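Local coordinates for lumazine-binding protein (Silicibacter pomeroyi DSS-3, PDB 3FKA) that is of unknown function but has an NTF2-like fold and may bind a small molecule in its pocket, possibly of the lumazine kind, at residues E16-A21 with F97-T102; I33-A38 with L104-S109; S39-Y44 with L48-R53. One frame throughout, in Å; residues are numbered along the deposited sequence.

Following the chain from its N terminus, helix 4-24 comes first and supplies residues 16-21, whose partner is strand 95-106, so interaction 1 closes a long loop. Residues 33-38 run from the end of helix 27-33 and meet that same strand, so interactions 1 and 2 cross along the chain. Interaction 3, the hairpin of 39-44 with 48-53, is nested inside both loops. Interaction 1 ties the long helix to the middle of the curved sheet, interaction 2 packs F35, just before the chain turns its corner, against the end of strand 95-106, and interaction 3 borders the sheet within this chain. Y18 of interaction 1 touches I33 and F34, and R53 of interaction 3 probably hydrogen-bonds F34 O.

Interaction 1 of 3, residues E16-A21 with F97-T102; sequences ETYVMA and FDDFLT
Y18 reaches from the helix to D99 on the strand and is the bridge of this contact. Its CB leaves helix 4-24 toward strand 95-106, with I33 CD1 packed near the base of the side chain. CG stands anti to the backbone N (chi1 155°), which carries the ring off the helix and across to the sheet. On one side Y18 CD1 packs on F34 CZ; on the other, Y18 CD2 meets L101 CD1 obliquely at 4.4 Å, a loose apolar touch, and a doubtful one because L101 was modelled in two conformers. Further out, CE2 and then CZ draw near to the D99 carboxylate, Y18 CZ being 3.4 Å from D99 OD2. The hydroxyl ends the path: Y18 OH donates to D99 OD2 at 2.4 Å, a very short bond whose exact length should carry little weight. OD2 lies at the ring edge, in the ring plane, while the carboxylate is turned 54° from that plane. D99 meets the tyrosine with OD2 rather than OD1, which stays 4.1 Å from Y18 OH. The same OD2 also accepts from N90 ND2 on the neighbouring strand 83-92. Helix 4-24 packing against the curved sheet is the basic arrangement of the NTF2-like fold, and the centre of the contact lies about 3 Å from the centre of the chain. An unidentified bound molecule sits beside D99, consistent with a pocket between helix and sheet. Chemically, a phenol and an amide, two neutral donors, converge on one buried carboxylate oxygen and would limit how far the group can turn, while K115, weakly hydrogen-bonded to Y18 OH, probably offsets part of its negative charge.

Interaction 2 of 3, residues I33-A38 with L104-S109; sequences IFFGKA and LLHEGS. With EDO (1,2-ethanediol), chain R; EDO (1,2-ethanediol), chain Q.
The F35 ring turns its edge to the other segment, with H106 CB near its plane and 4.0 Å from F35 CZ, while L104 CD2 comes obliquely to the same F35 CZ at 4.2 Å. O1 of the chain R ethanediol, a molecule probably from the crystallisation liquor, also lies by the F35 edge. The imidazole of H106 carries E107 CG over one face, toward the rim, and the two rings stand obliquely, centroids 6.0 Å apart and planes at 48°. With CG anti to the carbonyl carbon (chi1 -82°), the F35 ring points toward the strand. Two turns frame the meeting: a type I turn at F35-A38, where the chain bends between strands 34-35 and 38-44, and the type I' turn H106-S109 that joins strands 95-106 and 109-119 into a hairpin. G108 takes backbone angles that call for glycine. Replacing F35 by alanine is likely to leave L104 CD2 and H106 CB without their apolar neighbour and to open a gap beside W50 of the second subunit, whose ring meets F35. H106 ND1 is hydrogen-bonded to H43 NE2 of that subunit. K37 N donates to O2 of the same ethanediol at 2.9 Å.

Interaction 3 of 3, residues S39-Y44 with L48-R53; sequences SEVGHY and LLWNSR
V41 is the bump that fills the hollow on one face of this hairpin, lodging between W50 and L48. Its CG2 sits over the six-membered ring of W50, 3.5 Å from the centroid and 13° off the normal, a CH-pi contact, while V41 CG1 lies against W50 CE3 at 3.6 Å and also reaches L48 CD1 at 4.0 Å. Beside it S39 CB approaches W50 NE1 obliquely at 3.6 Å, and at the far end H43 brings its ring edge to L48 N. On the other face G42 has no side chain to set against L49, whose CD2 touches Y44 CB at 4.2 Å. There E40 and N51 run alongside one another in the same direction; CG of E40 is anti to its N (chi1 175°), and the extended chain presents E40 OE1 to N51 ND2 at 2.8 Å through its anti lone pair, the carboxylate turned 53° from the amide. The antiparallel strands are bonded in pairs at E40-N51 and G42-L49, with E40 N to N51 O at 2.9 Å. OE2 of E40 forms a salt bridge with K115, and OE1 also bonds an unidentified ligand. Thus one face sets apolar V41, L48 and W50, with H43 hydrogen-bonded to D82 and H106 of the second subunit, against that subunit, while the other holds a carboxylate whose two oxygens are matched by an amide, a ligand and a lysine.

Interaction 1 of 3, residues E16-A21 with F97-T102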
loop_
_atom_site.group_PDB
_atom_site.type_symbol
_atom_site.label_atom_id
_atom_site.label_comp_id
_atom_site.label_asym_id
_atom_site.label_seq_id
_atom_site.Cartn_x
_atom_site.Cartn_y
_atom_site.Cartn_z
ATOM N N GLU B 16 10.388 -0.836 15.207
ATOM C CA GLU B 16 11.598 -0.402 15.885
ATOM C C GLU B 16 12.168 -1.530 16.771
ATOM O O GLU B 16 13.369 -1.786 16.763
ATOM C CB GLU B 16 11.348 0.850 16.715
ATOM C CG GLU B 16 12.631 1.343 17.411
ATOM C CD GLU B 16 12.489 2.710 18.068
ATOM O OE1 GLU B 16 11.371 3.257 18.167
ATOM O OE2 GLU B 16 13.528 3.256 18.497
ATOM N N THR B 17 11.298 -2.213 17.505
ATOM C CA THR B 17 11.709 -3.321 18.358
ATOM C C THR B 17 12.328 -4.436 17.516
ATOM O O THR B 17 13.367 -5.007 17.875
ATOM C CB THR B 17 10.527 -3.849 19.186
ATOM O OG1 THR B 17 10.048 -2.790 20.027
ATOM C CG2 THR B 17 10.973 -5.010 20.034
ATOM N N TYR B 18 11.653 -4.747 16.408
ATOM C CA TYR B 18 12.125 -5.751 15.471
ATOM C C TYR B 18 13.512 -5.460 14.918
ATOM O O TYR B 18 14.409 -6.293 15.040
ATOM C CB TYR B 18 11.089 -5.938 14.322
ATOM C CG TYR B 18 11.673 -6.451 13.043
ATOM C CD1 TYR B 18 12.276 -7.681 12.988
ATOM C CD2 TYR B 18 11.605 -5.694 11.874
ATOM C CE1 TYR B 18 12.821 -8.129 11.833
ATOM C CE2 TYR B 18 12.154 -6.130 10.708
ATOM C CZ TYR B 18 12.769 -7.344 10.676
ATOM O OH TYR B 18 13.320 -7.759 9.473
ATOM N N VAL B 19 13.713 -4.263 14.381
ATOM C CA VAL B 19 15.006 -3.901 13.771
ATOM C C VAL B 19 16.138 -3.913 14.810
ATOM O O VAL B 19 17.220 -4.467 14.559
ATOM C CB VAL B 19 14.926 -2.542 13.034
ATOM C CG1 VAL B 19 16.249 -2.189 12.405
ATOM C CG2 VAL B 19 13.842 -2.582 11.956
HETATM N N MSE B 20 15.872 -3.362 15.986
HETATM C CA MSE B 20 16.891 -3.341 17.046
HETATM C C MSE B 20 17.181 -4.724 17.597
HETATM O O MSE B 20 18.338 -5.055 17.817
HETATM C CB MSE B 20 16.501 -2.410 18.195
HETATM C CG MSE B 20 16.369 -0.947 17.838
HETATM SE SE MSE B 20 17.874 -0.261 16.833
HETATM C CE MSE B 20 19.278 -0.909 18.015
ATOM N N ALA B 21 16.150 -5.533 17.819
ATOM C CA ALA B 21 16.339 -6.886 18.342
ATOM C C ALA B 21 17.139 -7.728 17.347
ATOM O O ALA B 21 18.014 -8.506 17.730
ATOM C CB ALA B 21 14.996 -7.552 18.717
ATOM N N PHE B 97 17.671 -4.551 2.774
ATOM C CA PHE B 97 16.529 -5.401 2.540
ATOM C C PHE B 97 15.212 -4.648 2.464
ATOM O O PHE B 97 15.093 -3.569 3.041
ATOM C CB PHE B 97 16.355 -6.329 3.737
ATOM C CG PHE B 97 17.451 -7.335 3.924
ATOM C CD1 PHE B 97 18.653 -6.976 4.534
ATOM C CD2 PHE B 97 17.250 -8.668 3.592
ATOM C CE1 PHE B 97 19.672 -7.901 4.748
ATOM C CE2 PHE B 97 18.275 -9.617 3.813
ATOM C CZ PHE B 97 19.490 -9.222 4.379
ATOM N N ASP B 98 14.258 -5.242 1.737
ATOM C CA ASP B 98 12.881 -4.839 1.721
ATOM C C ASP B 98 12.229 -6.031 2.415
ATOM O O ASP B 98 12.412 -7.157 1.950
ATOM C CB ASP B 98 12.290 -4.691 0.344
ATOM C CG ASP B 98 12.765 -3.444 -0.334
ATOM O OD1 ASP B 98 12.481 -2.335 0.167
ATOM O OD2 ASP B 98 13.412 -3.575 -1.365
ATOM N N ASP B 99 11.537 -5.775 3.515
ATOM C CA ASP B 99 10.805 -6.769 4.268
ATOM C C ASP B 99 9.317 -6.513 4.155
ATOM O O ASP B 99 8.891 -5.355 4.283
ATOM C CB ASP B 99 11.103 -6.687 5.766
ATOM C CG ASP B 99 12.507 -7.085 6.143
ATOM O OD1 ASP B 99 13.256 -7.732 5.377
ATOM O OD2 ASP B 99 12.851 -6.767 7.294
ATOM N N PHE B 100 8.529 -7.567 3.890
ATOM C CA PHE B 100 7.080 -7.506 3.881
ATOM C C PHE B 100 6.660 -8.381 5.061
ATOM O O PHE B 100 6.877 -9.598 5.022
ATOM C CB PHE B 100 6.414 -7.978 2.606
ATOM C CG PHE B 100 6.704 -7.151 1.386
ATOM C CD1 PHE B 100 7.008 -5.775 1.445
ATOM C CD2 PHE B 100 6.504 -7.710 0.135
ATOM C CE1 PHE B 100 7.173 -5.057 0.306
ATOM C CE2 PHE B 100 6.649 -6.977 -0.990
ATOM C CZ PHE B 100 6.983 -5.643 -0.924
ATOM N N LEU B 101 6.078 -7.753 6.081
ATOM C CA LEU B 101 5.659 -8.422 7.305
ATOM C C LEU B 101 4.140 -8.553 7.401
ATOM O O LEU B 101 3.452 -7.620 7.031
ATOM C CB LEU B 101 6.120 -7.590 8.511
ATOM C CG LEU B 101 7.592 -7.209 8.769
ATOM C CD1 LEU B 101 7.684 -6.113 9.862
ATOM C CD2 LEU B 101 8.474 -8.390 9.149
ATOM N N THR B 102 3.631 -9.693 7.881
ATOM C CA THR B 102 2.193 -9.895 8.126
ATOM C C THR B 102 2.167 -9.905 9.660
ATOM O O THR B 102 3.056 -10.515 10.292
ATOM C CB THR B 102 1.569 -11.155 7.511
ATOM O OG1 THR B 102 2.349 -12.308 7.842
ATOM C CG2 THR B 102 1.511 -11.003 6.004
#

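Interaction 2 of 3, residues I33-A38 with L104-S109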
loop_
_atom_site.group_PDB
_atom_site.type_symbol
_atom_site.label_atom_id
_atom_site.label_comp_id
_atom_site.label_asym_id
_atom_site.label_seq_id
_atom_site.Cartn_x
_atom_site.Cartn_y
_atom_site.Cartn_z
ATOM N N ILE B 33 8.254 -10.859 20.027
ATOM C CA ILE B 33 7.594 -10.215 18.857
ATOM C C ILE B 33 7.200 -11.048 17.638
ATOM O O ILE B 33 6.435 -10.557 16.777
ATOM C CB ILE B 33 8.426 -8.982 18.420
ATOM C CG1 ILE B 33 9.746 -9.357 17.730
ATOM C CG2 ILE B 33 8.589 -8.054 19.669
ATOM C CD1 ILE B 33 10.540 -8.151 17.263
ATOM N N PHE B 34 7.755 -12.254 17.557
ATOM C CA PHE B 34 7.453 -13.215 16.502
ATOM C C PHE B 34 6.752 -14.410 17.125
ATOM O O PHE B 34 7.210 -14.931 18.164
ATOM C CB PHE B 34 8.705 -13.750 15.811
ATOM C CG PHE B 34 9.334 -12.818 14.824
ATOM C CD1 PHE B 34 10.349 -11.947 15.202
ATOM C CD2 PHE B 34 8.937 -12.835 13.498
ATOM C CE1 PHE B 34 10.932 -11.089 14.293
ATOM C CE2 PHE B 34 9.531 -11.968 12.576
ATOM C CZ PHE B 34 10.533 -11.109 12.976
ATOM N N PHE B 35 5.650 -14.842 16.504
ATOM C CA PHE B 35 4.957 -16.047 16.901
ATOM C C PHE B 35 5.896 -17.243 16.788
ATOM O O PHE B 35 6.791 -17.259 15.932
ATOM C CB PHE B 35 3.728 -16.317 16.018
ATOM C CG PHE B 35 2.507 -15.536 16.408
ATOM C CD1 PHE B 35 1.697 -16.014 17.429
ATOM C CD2 PHE B 35 2.130 -14.372 15.758
ATOM C CE1 PHE B 35 0.528 -15.341 17.814
ATOM C CE2 PHE B 35 0.942 -13.692 16.144
ATOM C CZ PHE B 35 0.167 -14.180 17.182
ATOM N N GLY B 36 5.676 -18.246 17.628
ATOM C CA GLY B 36 6.466 -19.475 17.601
ATOM C C GLY B 36 6.569 -20.124 16.238
ATOM O O GLY B 36 7.638 -20.568 15.859
ATOM N N LYS B 37 5.458 -20.121 15.499
ATOM C CA LYS B 37 5.371 -20.706 14.167
ATOM C C LYS B 37 5.617 -19.704 13.030
ATOM O O LYS B 37 5.337 -20.009 11.859
ATOM C CB LYS B 37 4.010 -21.398 13.990
ATOM C CG LYS B 37 3.742 -22.564 14.905
ATOM C CD LYS B 37 2.392 -23.175 14.538
ATOM C CE LYS B 37 2.006 -24.272 15.471
ATOM N NZ LYS B 37 0.642 -24.846 15.161
ATOM N N ALA B 38 6.208 -18.544 13.332
ATOM C CA ALA B 38 6.503 -17.546 12.317
ATOM C C ALA B 38 7.595 -18.039 11.369
ATOM O O ALA B 38 8.425 -18.881 11.742
ATOM C CB ALA B 38 6.959 -16.246 12.938
ATOM N N LEU B 104 -0.479 -9.785 13.363
ATOM C CA LEU B 104 -1.788 -10.030 13.946
ATOM C C LEU B 104 -1.866 -9.403 15.329
ATOM O O LEU B 104 -0.934 -9.536 16.120
ATOM C CB LEU B 104 -2.042 -11.514 14.105
ATOM C CG LEU B 104 -3.407 -11.974 14.630
ATOM C CD1 LEU B 104 -4.517 -11.760 13.586
ATOM C CD2 LEU B 104 -3.351 -13.453 15.051
ATOM N N LEU B 105 -2.983 -8.742 15.606
ATOM C CA LEU B 105 -3.260 -8.170 16.913
ATOM C C LEU B 105 -3.857 -9.339 17.672
ATOM O O LEU B 105 -4.980 -9.742 17.371
ATOM C CB LEU B 105 -4.250 -7.016 16.832
ATOM C CG LEU B 105 -4.751 -6.423 18.157
ATOM C CD1 LEU B 105 -3.637 -5.858 19.000
ATOM C CD2 LEU B 105 -5.786 -5.348 17.841
ATOM N N HIS B 106 -3.147 -9.845 18.673
ATOM C CA HIS B 106 -3.609 -11.015 19.410
ATOM C C HIS B 106 -3.362 -10.818 20.898
ATOM O O HIS B 106 -2.249 -10.460 21.308
ATOM C CB HIS B 106 -2.890 -12.246 18.877
ATOM C CG HIS B 106 -3.267 -13.513 19.567
ATOM N ND1 HIS B 106 -4.529 -14.066 19.476
ATOM C CD2 HIS B 106 -2.534 -14.363 20.316
ATOM C CE1 HIS B 106 -4.566 -15.176 20.192
ATOM N NE2 HIS B 106 -3.368 -15.382 20.709
ATOM N N GLU B 107 -4.405 -11.046 21.694
ATOM C CA GLU B 107 -4.324 -10.865 23.148
ATOM C C GLU B 107 -3.809 -9.459 23.540
ATOM O O GLU B 107 -2.969 -9.316 24.430
ATOM C CB GLU B 107 -3.485 -11.979 23.764
ATOM C CG GLU B 107 -4.106 -13.321 23.514
ATOM C CD GLU B 107 -3.333 -14.474 24.096
ATOM O OE1 GLU B 107 -2.161 -14.325 24.518
ATOM O OE2 GLU B 107 -3.944 -15.554 24.099
ATOM N N GLY B 108 -4.272 -8.439 22.819
ATOM C CA GLY B 108 -3.906 -7.050 23.134
ATOM C C GLY B 108 -2.624 -6.484 22.557
ATOM O O GLY B 108 -2.314 -5.306 22.802
ATOM N N SER B 109 -1.881 -7.278 21.787
ATOM C CA SER B 109 -0.650 -6.757 21.203
ATOM C C SER B 109 -0.378 -7.318 19.788
ATOM O O SER B 109 -0.798 -8.421 19.455
ATOM C CB SER B 109 0.520 -7.021 22.136
ATOM O OG SER B 109 0.797 -8.387 22.283
HETATM C C1 EDO R . 0.759 -20.290 17.890
HETATM O O1 EDO R . 0.818 -19.331 18.968
HETATM C C2 EDO R . 1.536 -19.786 16.674
HETATM O O2 EDO R . 2.945 -19.919 16.846
HETATM C C1 EDO Q . 3.821 -10.174 22.573
HETATM O O1 EDO Q . 2.503 -10.743 22.439
HETATM C C2 EDO Q . 4.188 -9.361 21.350
HETATM O O2 EDO Q . 3.098 -8.525 20.982
#

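Interaction 3 of 3, residues S39-Y44 with L48-R53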
loop_
_atom_site.group_PDB
_atom_site.type_symbol
_atom_site.label_atom_id
_atom_site.label_comp_id
_atom_site.label_asym_id
_atom_site.label_seq_id
_atom_site.Cartn_x
_atom_site.Cartn_y
_atom_site.Cartn_z
ATOM N N SER B 39 7.572 -17.506 10.158
ATOM C CA SER B 39 8.545 -17.829 9.127
ATOM C C SER B 39 9.265 -16.587 8.615
ATOM O O SER B 39 8.710 -15.493 8.691
ATOM C CB SER B 39 7.820 -18.460 7.945
ATOM O OG SER B 39 6.858 -17.528 7.417
ATOM N N GLU B 40 10.517 -16.758 8.180
ATOM C CA GLU B 40 11.311 -15.707 7.521
ATOM C C GLU B 40 11.700 -16.368 6.210
ATOM O O GLU B 40 12.438 -17.362 6.221
ATOM C CB GLU B 40 12.536 -15.271 8.277
ATOM C CG GLU B 40 13.345 -14.269 7.450
ATOM C CD GLU B 40 14.688 -13.986 7.998
ATOM O OE1 GLU B 40 15.471 -14.935 8.146
ATOM O OE2 GLU B 40 14.978 -12.815 8.214
ATOM N N VAL B 41 11.255 -15.799 5.095
ATOM C CA VAL B 41 11.440 -16.395 3.777
ATOM C C VAL B 41 11.951 -15.444 2.710
ATOM O O VAL B 41 11.482 -14.330 2.589
ATOM C CB VAL B 41 10.080 -16.966 3.272
ATOM C CG1 VAL B 41 10.250 -17.754 1.987
ATOM C CG2 VAL B 41 9.411 -17.831 4.355
ATOM N N GLY B 42 12.887 -15.904 1.900
ATOM C CA GLY B 42 13.387 -15.095 0.794
ATOM C C GLY B 42 14.467 -15.849 0.086
ATOM O O GLY B 42 14.739 -17.010 0.444
ATOM N N HIS B 43 15.017 -15.223 -0.954
ATOM C CA HIS B 43 16.140 -15.783 -1.692
ATOM C C HIS B 43 17.411 -15.214 -1.072
ATOM O O HIS B 43 17.516 -14.003 -0.843
ATOM C CB HIS B 43 16.096 -15.516 -3.187
ATOM C CG HIS B 43 15.046 -16.306 -3.887
ATOM N ND1 HIS B 43 13.937 -15.734 -4.464
ATOM C CD2 HIS B 43 14.908 -17.644 -4.040
ATOM C CE1 HIS B 43 13.174 -16.691 -4.965
ATOM N NE2 HIS B 43 13.749 -17.857 -4.732
ATOM N N TYR B 44 18.358 -16.103 -0.810
ATOM C CA TYR B 44 19.611 -15.732 -0.203
ATOM C C TYR B 44 20.671 -16.572 -0.881
ATOM O O TYR B 44 20.574 -17.803 -0.876
ATOM C CB TYR B 44 19.531 -15.998 1.293
ATOM C CG TYR B 44 20.698 -15.451 2.071
ATOM C CD1 TYR B 44 20.739 -14.109 2.438
ATOM C CD2 TYR B 44 21.739 -16.277 2.470
ATOM C CE1 TYR B 44 21.806 -13.591 3.155
ATOM C CE2 TYR B 44 22.806 -15.775 3.197
ATOM C CZ TYR B 44 22.838 -14.424 3.533
ATOM O OH TYR B 44 23.917 -13.916 4.251
ATOM N N LEU B 48 16.248 -20.546 -2.198
ATOM C CA LEU B 48 15.118 -20.339 -1.323
ATOM C C LEU B 48 15.550 -20.708 0.078
ATOM O O LEU B 48 16.058 -21.822 0.294
ATOM C CB LEU B 48 13.953 -21.247 -1.724
ATOM C CG LEU B 48 12.682 -21.284 -0.881
ATOM C CD1 LEU B 48 12.036 -19.905 -0.820
ATOM C CD2 LEU B 48 11.712 -22.343 -1.440
ATOM N N LEU B 49 15.393 -19.772 1.008
ATOM C CA LEU B 49 15.725 -20.012 2.398
ATOM C C LEU B 49 14.450 -19.799 3.176
ATOM O O LEU B 49 13.922 -18.675 3.179
ATOM C CB LEU B 49 16.837 -19.071 2.858
ATOM C CG LEU B 49 17.355 -19.292 4.284
ATOM C CD1 LEU B 49 17.866 -20.719 4.483
ATOM C CD2 LEU B 49 18.462 -18.283 4.657
ATOM N N TRP B 50 13.917 -20.869 3.771
ATOM C CA TRP B 50 12.710 -20.796 4.584
ATOM C C TRP B 50 13.152 -21.040 6.015
ATOM O O TRP B 50 13.425 -22.191 6.402
ATOM C CB TRP B 50 11.687 -21.847 4.150
ATOM C CG TRP B 50 10.362 -21.631 4.819
ATOM C CD1 TRP B 50 10.060 -21.806 6.142
ATOM C CD2 TRP B 50 9.150 -21.257 4.176
ATOM N NE1 TRP B 50 8.744 -21.516 6.368
ATOM C CE2 TRP B 50 8.159 -21.176 5.172
ATOM C CE3 TRP B 50 8.809 -20.969 2.848
ATOM C CZ2 TRP B 50 6.847 -20.800 4.887
ATOM C CZ3 TRP B 50 7.501 -20.605 2.569
ATOM C CH2 TRP B 50 6.541 -20.537 3.579
ATOM N N ASN B 51 13.193 -19.975 6.807
ATOM C CA ASN B 51 13.634 -20.067 8.202
ATOM C C ASN B 51 12.549 -20.060 9.252
ATOM O O ASN B 51 11.683 -19.201 9.216
ATOM C CB ASN B 51 14.519 -18.858 8.545
ATOM C CG ASN B 51 15.792 -18.801 7.746
ATOM O OD1 ASN B 51 16.421 -19.815 7.475
ATOM N ND2 ASN B 51 16.203 -17.583 7.395
ATOM N N SER B 52 12.634 -20.999 10.202
ATOM C CA SER B 52 11.754 -21.031 11.350
ATOM C C SER B 52 12.204 -19.901 12.278
ATOM O O SER B 52 13.302 -19.347 12.105
ATOM C CB SER B 52 11.912 -22.354 12.090
ATOM O OG SER B 52 13.236 -22.504 12.589
ATOM N N ARG B 53 11.434 -19.631 13.334
ATOM C CA ARG B 53 11.844 -18.622 14.295
ATOM C C ARG B 53 13.169 -19.047 14.966
ATOM O O ARG B 53 14.056 -18.211 15.140
ATOM C CB ARG B 53 10.764 -18.358 15.328
ATOM C CG ARG B 53 11.055 -17.112 16.159
ATOM C CD ARG B 53 10.051 -16.911 17.242
ATOM N NE ARG B 53 10.243 -17.904 18.298
ATOM C CZ ARG B 53 9.474 -18.032 19.364
ATOM N NH1 ARG B 53 8.393 -17.273 19.536
ATOM N NH2 ARG B 53 9.767 -18.973 20.248
#